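Local coordinates for protein butyryl-CoA dehydrogenase (Marinomonas mediterranea, PDB 6CXT) that is a flavoprotein of the acyl-CoA dehydrogenase family that binds FAD between the subunits of its assembly, at residues B[263-268]-B[273-278]; B[282-287]-B[334-339]. All coordinates share one frame; numbering follows the deposited sequence.

Contact 1 of 2, residues B[263-268]-B[273-278]. With FAD (flavin-adenine dinucleotide), chain D.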
loop_
_atom_site.group_PDB
_atom_site.type_symbol
_atom_site.label_atom_id
_atom_site.label_comp_id
_atom_site.label_asym_id
_atom_site.label_seq_id
_atom_site.Cartn_x
_atom_site.Cartn_y
_atom_site.Cartn_z
ATOM N N GLU B 263 17.803 -13.450 -11.250
ATOM C CA GLU B 263 19.056 -13.536 -12.054
ATOM C C GLU B 263 19.795 -12.223 -12.074
ATOM O O GLU B 263 21.020 -12.149 -11.789
ATOM C CB GLU B 263 18.755 -14.100 -13.463
ATOM C CG GLU B 263 19.934 -14.109 -14.464
ATOM C CD GLU B 263 21.111 -15.014 -14.057
ATOM O OE1 GLU B 263 22.220 -14.840 -14.635
ATOM O OE2 GLU B 263 20.959 -15.898 -13.169
ATOM N N TYR B 264 19.060 -11.144 -12.332
ATOM C CA TYR B 264 19.684 -9.854 -12.405
ATOM C C TYR B 264 20.229 -9.409 -11.050
ATOM O O TYR B 264 21.322 -8.864 -10.965
ATOM C CB TYR B 264 18.665 -8.810 -12.931
ATOM C CG TYR B 264 19.338 -7.528 -13.323
ATOM C CD1 TYR B 264 20.191 -7.478 -14.491
ATOM C CD2 TYR B 264 19.238 -6.413 -12.534
ATOM C CE1 TYR B 264 20.852 -6.314 -14.826
ATOM C CE2 TYR B 264 19.902 -5.213 -12.877
ATOM C CZ TYR B 264 20.709 -5.208 -14.040
ATOM O OH TYR B 264 21.346 -4.068 -14.440
ATOM N N ALA B 265 19.460 -9.599 -9.985
ATOM C CA ALA B 265 19.903 -9.096 -8.707
ATOM C C ALA B 265 21.121 -9.937 -8.232
ATOM O O ALA B 265 21.857 -9.451 -7.427
ATOM C CB ALA B 265 18.780 -9.165 -7.669
ATOM N N ASN B 266 21.263 -11.166 -8.719
ATOM C CA ASN B 266 22.442 -12.027 -8.360
ATOM C C ASN B 266 23.656 -11.754 -9.243
ATOM O O ASN B 266 24.744 -12.233 -8.941
ATOM C CB ASN B 266 22.098 -13.505 -8.454
ATOM C CG ASN B 266 21.302 -13.999 -7.263
ATOM O OD1 ASN B 266 21.257 -13.366 -6.235
ATOM N ND2 ASN B 266 20.688 -15.147 -7.407
ATOM N N THR B 267 23.507 -10.926 -10.264
ATOM C CA THR B 267 24.553 -10.749 -11.269
ATOM C C THR B 267 24.995 -9.328 -11.216
ATOM O O THR B 267 26.201 -9.023 -11.243
ATOM C CB THR B 267 24.005 -11.104 -12.684
ATOM O OG1 THR B 267 23.757 -12.505 -12.708
ATOM C CG2 THR B 267 25.053 -10.790 -13.783
ATOM N N ARG B 268 24.039 -8.411 -11.125
ATOM C CA ARG B 268 24.388 -7.009 -11.132
ATOM C C ARG B 268 24.989 -6.591 -9.804
ATOM O O ARG B 268 24.403 -6.817 -8.748
ATOM C CB ARG B 268 23.154 -6.117 -11.461
ATOM C CG ARG B 268 23.296 -4.640 -11.096
ATOM C CD ARG B 268 24.083 -3.971 -12.207
ATOM N NE ARG B 268 24.036 -2.499 -12.244
ATOM C CZ ARG B 268 24.745 -1.793 -13.134
ATOM N NH1 ARG B 268 25.557 -2.439 -13.997
ATOM N NH2 ARG B 268 24.652 -0.468 -13.218
ATOM N N LYS B 273 29.246 -5.467 -4.227
ATOM C CA LYS B 273 28.308 -6.536 -3.852
ATOM C C LYS B 273 27.191 -6.688 -4.896
ATOM O O LYS B 273 26.871 -5.723 -5.556
ATOM C CB LYS B 273 27.726 -6.297 -2.459
ATOM C CG LYS B 273 27.031 -4.959 -2.270
ATOM C CD LYS B 273 27.219 -4.446 -0.853
ATOM C CE LYS B 273 26.025 -4.765 0.015
ATOM N NZ LYS B 273 26.341 -4.431 1.429
ATOM N N THR B 274 26.596 -7.866 -5.017
ATOM C CA THR B 274 25.405 -8.009 -5.855
ATOM C C THR B 274 24.260 -7.161 -5.239
ATOM O O THR B 274 24.184 -6.986 -4.018
ATOM C CB THR B 274 24.989 -9.460 -5.973
ATOM O OG1 THR B 274 24.760 -10.002 -4.649
ATOM C CG2 THR B 274 26.134 -10.224 -6.658
ATOM N N ILE B 275 23.380 -6.627 -6.080
ATOM C CA ILE B 275 22.312 -5.750 -5.551
ATOM C C ILE B 275 21.341 -6.555 -4.695
ATOM O O ILE B 275 20.591 -5.972 -3.877
ATOM C CB ILE B 275 21.584 -4.992 -6.690
ATOM C CG1 ILE B 275 20.962 -5.983 -7.714
ATOM C CG2 ILE B 275 22.569 -3.986 -7.316
ATOM C CD1 ILE B 275 20.018 -5.281 -8.733
ATOM N N SER B 276 21.352 -7.864 -4.865
ATOM C CA SER B 276 20.612 -8.823 -3.979
ATOM C C SER B 276 20.958 -8.655 -2.510
ATOM O O SER B 276 20.212 -9.085 -1.639
ATOM C CB SER B 276 20.835 -10.286 -4.385
ATOM O OG SER B 276 22.192 -10.642 -4.050
ATOM N N ARG B 277 22.098 -8.019 -2.231
ATOM C CA ARG B 277 22.493 -7.847 -0.848
ATOM C C ARG B 277 21.817 -6.629 -0.207
ATOM O O ARG B 277 21.917 -6.435 0.998
ATOM C CB ARG B 277 24.030 -7.703 -0.771
ATOM C CG ARG B 277 24.778 -9.020 -0.952
ATOM C CD ARG B 277 24.531 -9.872 0.298
ATOM N NE ARG B 277 25.250 -11.140 0.318
ATOM C CZ ARG B 277 26.554 -11.313 0.602
ATOM N NH1 ARG B 277 27.355 -10.285 0.891
ATOM N NH2 ARG B 277 27.055 -12.554 0.593
ATOM N N PHE B 278 21.140 -5.793 -0.999
ATOM C CA PHE B 278 20.393 -4.686 -0.391
ATOM C C PHE B 278 18.978 -5.169 -0.156
ATOM O O PHE B 278 18.311 -5.585 -1.120
ATOM C CB PHE B 278 20.381 -3.476 -1.343
ATOM C CG PHE B 278 21.765 -2.991 -1.678
ATOM C CD1 PHE B 278 22.589 -2.461 -0.678
ATOM C CD2 PHE B 278 22.244 -3.061 -3.006
ATOM C CE1 PHE B 278 23.893 -2.025 -0.993
ATOM C CE2 PHE B 278 23.550 -2.625 -3.329
ATOM C CZ PHE B 278 24.363 -2.115 -2.314
HETATM P PA FAD D . 21.518 0.033 -10.342
HETATM O O1A FAD D . 22.311 1.085 -9.590
HETATM O O2A FAD D . 22.121 -1.198 -11.000
HETATM O O5B FAD D . 20.273 -0.404 -9.389
HETATM C C5B FAD D . 19.426 -1.536 -9.692
HETATM C C4B FAD D . 18.532 -1.712 -8.447
HETATM O O4B FAD D . 19.360 -1.926 -7.276
HETATM C C3B FAD D . 17.696 -0.463 -8.191
HETATM O O3B FAD D . 16.473 -0.965 -7.637
HETATM C C2B FAD D . 18.479 0.241 -7.061
HETATM O O2B FAD D . 17.678 1.156 -6.271
HETATM C C1B FAD D . 19.059 -0.972 -6.272
HETATM N N9A FAD D . 20.228 -0.515 -5.491
HETATM C C8A FAD D . 21.456 -0.170 -5.963
HETATM N N7A FAD D . 22.238 0.307 -4.931
HETATM C C5A FAD D . 21.489 0.284 -3.793
HETATM C C6A FAD D . 21.666 0.623 -2.357
HETATM N N6A FAD D . 22.846 1.153 -1.875
HETATM N N1A FAD D . 20.596 0.426 -1.529
HETATM C C2A FAD D . 19.386 -0.072 -1.958
HETATM N N3A FAD D . 19.183 -0.418 -3.249
HETATM C C4A FAD D . 20.160 -0.262 -4.185
HETATM N N1 FAD D . 22.760 9.164 -15.721
HETATM C C2 FAD D . 23.606 10.208 -16.045
HETATM O O2 FAD D . 24.796 10.102 -15.639
HETATM N N3 FAD D . 23.222 11.298 -16.769
HETATM C C4 FAD D . 21.975 11.392 -17.273
HETATM O O4 FAD D . 21.653 12.381 -17.933
HETATM C C4X FAD D . 20.996 10.289 -16.979
HETATM N N5 FAD D . 19.734 10.277 -17.463
HETATM C C5X FAD D . 18.870 9.245 -17.253
HETATM C C6 FAD D . 17.569 9.330 -17.817
HETATM C C7 FAD D . 16.666 8.262 -17.628
HETATM C C7M FAD D . 15.301 8.345 -18.262
HETATM C C8 FAD D . 17.065 7.078 -16.848
HETATM C C8M FAD D . 16.106 5.955 -16.631
HETATM C C9 FAD D . 18.344 7.001 -16.258
HETATM C C9A FAD D . 19.254 8.066 -16.442
HETATM N N10 FAD D . 20.578 8.033 -15.899
HETATM C C10 FAD D . 21.462 9.137 -16.164
HETATM C "C1'" FAD D . 21.057 6.899 -15.122
HETATM C "C2'" FAD D . 20.400 6.933 -13.721
HETATM O "O2'" FAD D . 20.895 7.987 -12.876
HETATM C "C3'" FAD D . 20.523 5.549 -13.105
HETATM O "O3'" FAD D . 19.704 4.673 -13.907
HETATM C "C4'" FAD D . 20.257 5.398 -11.597
HETATM O "O4'" FAD D . 21.297 6.083 -10.828
HETATM C "C5'" FAD D . 20.242 3.920 -11.181
HETATM O "O5'" FAD D . 21.436 3.306 -11.683
HETATM P P FAD D . 21.324 1.952 -12.477
HETATM O O1P FAD D . 22.724 1.461 -12.855
HETATM O O2P FAD D . 20.351 2.030 -13.638
HETATM O O3P FAD D . 20.717 0.852 -11.478
#
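The hairpin turn that links two helices of the acyl-CoA dehydrogenase C-terminal helical domain closes here, against the adenosine and diphosphate part of FAD. Residues 263-268, from the C-terminal part of helix 248-267 into the connection that follows, meet the 3-10 turn 275-277 when Ile-275 CG1 comes to rest 3.4 Å from Ala-265 CA. The chi1 of 58° sets CG1 of Ile-275 between its own N and carbonyl carbon, over Ala-265, while CD1 continues to the Tyr-264 ring, 4.0 Å from CD2, and also touches the ribose oxygen O4B of FAD. Two backbone bonds fasten the turn: Ile-275 N gives its hydrogen to Arg-268 O at 2.9 Å, and Ser-276 N to Ala-265 O at 3.1 Å. Alongside, the methyl CG2 of Thr-274 lies 3.3 Å from Asn-266 O.

Arg-268 turns its guanidinium edge to the diphosphate. NE binds FAD O2A at 2.6 Å, in the guanidinium plane, and NH2 binds O1P at 2.8 Å, so both phosphates share one cation. Phe-278 lays its ring face against the adenine, with C6A over the ring centre.

Asn-266 OD1 and Ser-276 OG are bonded to Leu-380, and Asn-266 ND2 to Gly-378 O, of the second subunit, and Thr-274 OG1 to Glu-15 of the alpha/beta hydrolase fold protein. Within the chain, Ala-265 packs on Val-281 and Ile-285 of helix 279-306, and strand 273-274 pairs antiparallel with strand 269-270 just after helix 248-267.

Contact 2 of 2, residues B[282-287]-B[334-339]. With FAD (flavin-adenine dinucleotide), chain D.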
loop_
_atom_site.group_PDB
_atom_site.type_symbol
_atom_site.label_atom_id
_atom_site.label_comp_id
_atom_site.label_asym_id
_atom_site.label_seq_id
_atom_site.Cartn_x
_atom_site.Cartn_y
_atom_site.Cartn_z
ATOM N N SER B 282 16.183 -7.017 -2.332
ATOM C CA SER B 282 15.842 -8.417 -2.149
ATOM C C SER B 282 14.413 -8.578 -1.540
ATOM O O SER B 282 13.674 -9.490 -1.936
ATOM C CB SER B 282 16.871 -9.134 -1.235
ATOM O OG SER B 282 16.931 -8.514 0.055
ATOM N N HIS B 283 14.044 -7.694 -0.616
ATOM C CA HIS B 283 12.683 -7.818 0.036
ATOM C C HIS B 283 11.580 -7.454 -0.942
ATOM O O HIS B 283 10.514 -8.059 -0.902
ATOM C CB HIS B 283 12.623 -7.006 1.303
ATOM C CG HIS B 283 13.401 -7.666 2.400
ATOM N ND1 HIS B 283 13.101 -7.516 3.738
ATOM C CD2 HIS B 283 14.403 -8.568 2.325
ATOM C CE1 HIS B 283 13.942 -8.250 4.458
ATOM N NE2 HIS B 283 14.719 -8.926 3.623
ATOM N N ARG B 284 11.955 -6.557 -1.833
ATOM C CA ARG B 284 11.043 -6.286 -3.016
ATOM C C ARG B 284 10.750 -7.581 -3.917
ATOM O O ARG B 284 9.629 -8.040 -4.207
ATOM C CB ARG B 284 11.638 -5.188 -3.904
ATOM C CG ARG B 284 10.761 -4.713 -5.046
ATOM C CD ARG B 284 11.225 -3.380 -5.644
ATOM N NE ARG B 284 11.110 -2.208 -4.791
ATOM C CZ ARG B 284 9.964 -1.614 -4.398
ATOM N NH1 ARG B 284 8.799 -2.036 -4.782
ATOM N NH2 ARG B 284 9.993 -0.557 -3.597
ATOM N N ILE B 285 11.881 -8.264 -4.155
ATOM C CA ILE B 285 11.749 -9.542 -4.887
ATOM C C ILE B 285 10.996 -10.597 -4.077
ATOM O O ILE B 285 10.181 -11.389 -4.653
ATOM C CB ILE B 285 13.144 -10.045 -5.381
ATOM C CG1 ILE B 285 13.680 -9.007 -6.367
ATOM C CG2 ILE B 285 13.041 -11.409 -6.103
ATOM C CD1 ILE B 285 15.150 -9.248 -6.793
ATOM N N ALA B 286 11.243 -10.641 -2.767
ATOM C CA ALA B 286 10.526 -11.584 -1.928
ATOM C C ALA B 286 8.988 -11.351 -2.064
ATOM O O ALA B 286 8.220 -12.277 -2.214
ATOM C CB ALA B 286 10.929 -11.418 -0.469
ATOM N N ASP B 287 8.594 -10.091 -2.060
ATOM C CA ASP B 287 7.161 -9.773 -2.186
ATOM C C ASP B 287 6.628 -10.097 -3.570
ATOM O O ASP B 287 5.461 -10.469 -3.685
ATOM C CB ASP B 287 6.887 -8.303 -1.861
ATOM C CG ASP B 287 6.987 -7.975 -0.380
ATOM O OD1 ASP B 287 6.869 -8.874 0.498
ATOM O OD2 ASP B 287 7.246 -6.763 -0.075
ATOM N N SER B 334 9.870 -5.057 -11.459
ATOM C CA SER B 334 10.889 -5.491 -12.426
ATOM C C SER B 334 11.682 -4.296 -12.958
ATOM O O SER B 334 12.914 -4.357 -13.096
ATOM C CB SER B 334 10.248 -6.256 -13.578
ATOM O OG SER B 334 9.752 -7.478 -13.084
ATOM N N ILE B 335 10.989 -3.194 -13.284
ATOM C CA ILE B 335 11.712 -2.000 -13.700
ATOM C C ILE B 335 12.583 -1.485 -12.559
ATOM O O ILE B 335 13.779 -1.181 -12.779
ATOM C CB ILE B 335 10.740 -0.909 -14.254
ATOM C CG1 ILE B 335 10.165 -1.399 -15.599
ATOM C CG2 ILE B 335 11.427 0.426 -14.421
ATOM C CD1 ILE B 335 8.970 -0.511 -16.084
ATOM N N ARG B 336 12.038 -1.362 -11.382
ATOM C CA ARG B 336 12.812 -0.904 -10.271
ATOM C C ARG B 336 14.110 -1.720 -10.044
ATOM O O ARG B 336 15.124 -1.170 -9.837
ATOM C CB ARG B 336 11.968 -0.899 -9.010
ATOM C CG ARG B 336 10.806 0.067 -8.967
ATOM C CD ARG B 336 10.216 0.009 -7.593
ATOM N NE ARG B 336 8.953 0.671 -7.371
ATOM C CZ ARG B 336 8.803 1.951 -7.111
ATOM N NH1 ARG B 336 9.816 2.761 -7.158
ATOM N NH2 ARG B 336 7.616 2.418 -6.858
ATOM N N VAL B 337 13.996 -3.020 -10.123
ATOM C CA VAL B 337 15.092 -3.953 -9.841
ATOM C C VAL B 337 16.150 -3.755 -10.943
ATOM O O VAL B 337 17.359 -3.754 -10.649
ATOM C CB VAL B 337 14.631 -5.444 -9.825
ATOM C CG1 VAL B 337 15.826 -6.439 -9.916
ATOM C CG2 VAL B 337 13.770 -5.740 -8.606
ATOM N N HIS B 338 15.711 -3.575 -12.188
ATOM C CA HIS B 338 16.639 -3.519 -13.318
ATOM C C HIS B 338 17.238 -2.117 -13.512
ATOM O O HIS B 338 18.164 -1.969 -14.313
ATOM C CB HIS B 338 15.921 -3.965 -14.601
ATOM C CG HIS B 338 15.796 -5.440 -14.712
ATOM N ND1 HIS B 338 14.815 -6.159 -14.052
ATOM C CD2 HIS B 338 16.565 -6.353 -15.356
ATOM C CE1 HIS B 338 14.956 -7.445 -14.332
ATOM N NE2 HIS B 338 16.010 -7.587 -15.121
ATOM N N GLY B 339 16.679 -1.091 -12.855
ATOM C CA GLY B 339 17.176 0.316 -12.974
ATOM C C GLY B 339 16.976 0.871 -14.387
ATOM O O GLY B 339 16.002 0.499 -15.075
HETATM P PA FAD D . 21.518 0.033 -10.342
HETATM O O1A FAD D . 22.311 1.085 -9.590
HETATM O O2A FAD D . 22.121 -1.198 -11.000
HETATM O O5B FAD D . 20.273 -0.404 -9.389
HETATM C C5B FAD D . 19.426 -1.536 -9.692
HETATM C C4B FAD D . 18.532 -1.712 -8.447
HETATM O O4B FAD D . 19.360 -1.926 -7.276
HETATM C C3B FAD D . 17.696 -0.463 -8.191
HETATM O O3B FAD D . 16.473 -0.965 -7.637
HETATM C C2B FAD D . 18.479 0.241 -7.061
HETATM O O2B FAD D . 17.678 1.156 -6.271
HETATM C C1B FAD D . 19.059 -0.972 -6.272
HETATM N N9A FAD D . 20.228 -0.515 -5.491
HETATM C C8A FAD D . 21.456 -0.170 -5.963
HETATM N N7A FAD D . 22.238 0.307 -4.931
HETATM C C5A FAD D . 21.489 0.284 -3.793
HETATM C C6A FAD D . 21.666 0.623 -2.357
HETATM N N6A FAD D . 22.846 1.153 -1.875
HETATM N N1A FAD D . 20.596 0.426 -1.529
HETATM C C2A FAD D . 19.386 -0.072 -1.958
HETATM N N3A FAD D . 19.183 -0.418 -3.249
HETATM C C4A FAD D . 20.160 -0.262 -4.185
HETATM N N1 FAD D . 22.760 9.164 -15.721
HETATM C C2 FAD D . 23.606 10.208 -16.045
HETATM O O2 FAD D . 24.796 10.102 -15.639
HETATM N N3 FAD D . 23.222 11.298 -16.769
HETATM C C4 FAD D . 21.975 11.392 -17.273
HETATM O O4 FAD D . 21.653 12.381 -17.933
HETATM C C4X FAD D . 20.996 10.289 -16.979
HETATM N N5 FAD D . 19.734 10.277 -17.463
HETATM C C5X FAD D . 18.870 9.245 -17.253
HETATM C C6 FAD D . 17.569 9.330 -17.817
HETATM C C7 FAD D . 16.666 8.262 -17.628
HETATM C C7M FAD D . 15.301 8.345 -18.262
HETATM C C8 FAD D . 17.065 7.078 -16.848
HETATM C C8M FAD D . 16.106 5.955 -16.631
HETATM C C9 FAD D . 18.344 7.001 -16.258
HETATM C C9A FAD D . 19.254 8.066 -16.442
HETATM N N10 FAD D . 20.578 8.033 -15.899
HETATM C C10 FAD D . 21.462 9.137 -16.164
HETATM C "C1'" FAD D . 21.057 6.899 -15.122
HETATM C "C2'" FAD D . 20.400 6.933 -13.721
HETATM O "O2'" FAD D . 20.895 7.987 -12.876
HETATM C "C3'" FAD D . 20.523 5.549 -13.105
HETATM O "O3'" FAD D . 19.704 4.673 -13.907
HETATM C "C4'" FAD D . 20.257 5.398 -11.597
HETATM O "O4'" FAD D . 21.297 6.083 -10.828
HETATM C "C5'" FAD D . 20.242 3.920 -11.181
HETATM O "O5'" FAD D . 21.436 3.306 -11.683
HETATM P P FAD D . 21.324 1.952 -12.477
HETATM O O1P FAD D . 22.724 1.461 -12.855
HETATM O O2P FAD D . 20.351 2.030 -13.638
HETATM O O3P FAD D . 20.717 0.852 -11.478
#
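Arg-284 and Ile-285 are the residues of helix 279-306 that meet Arg-336 and Val-337 near the end of helix 313-338. In one of two modelled conformers, so only tentatively, the chain of Arg-284 runs extended, then bends at chi3 (-67°), which turns its guanidinium face to the aliphatic part of Arg-336: CD of Arg-336 stands over the centre of that face, 3.6 Å from Arg-284 CZ. The two side chains cross at about a right angle, their guanidinium planes 30° apart and NH1 of Arg-284 3.7 Å from NE of Arg-336. The like charges probably tolerate this closeness because each has an acid: Asp-333 forms a salt bridge with Arg-284, and Glu-325 of the third subunit one with Arg-336. At the next residue, Ile-285 CG1 meets Val-337 CG2 at 4.0 Å, an apolar touch.

The second helix also serves the cofactor. The ribose hydroxyl O3B of FAD donates to Arg-336 O at 2.6 Å, and Gly-339, the first residue past the helix, has positive phi, its C 3.6 Å from FAD O2P. Helix-to-helix packing of this kind, with the end of one helix set against the nucleotide, belongs to the helical C-terminal domain of acyl-CoA dehydrogenases.

Contacts 1 and 2 lie side by side in the C-terminal helical domain, their centres about 10 Å apart and on the same side of the chain's centre. They come in series along the chain: contact 1 closes the turn between helices 248-267 and 279-306, and contact 2 then joins helix 279-306 to the end of helix 313-338. They also touch directly, through the stacked rings of Tyr-264 and His-338 and through Ile-275 CD1, 3.6 Å from Val-337 O. Both meet the same FAD, whose site is completed by residues of the third subunit, and both border the second subunit, so cofactor site and subunit interface share this corner of the fold.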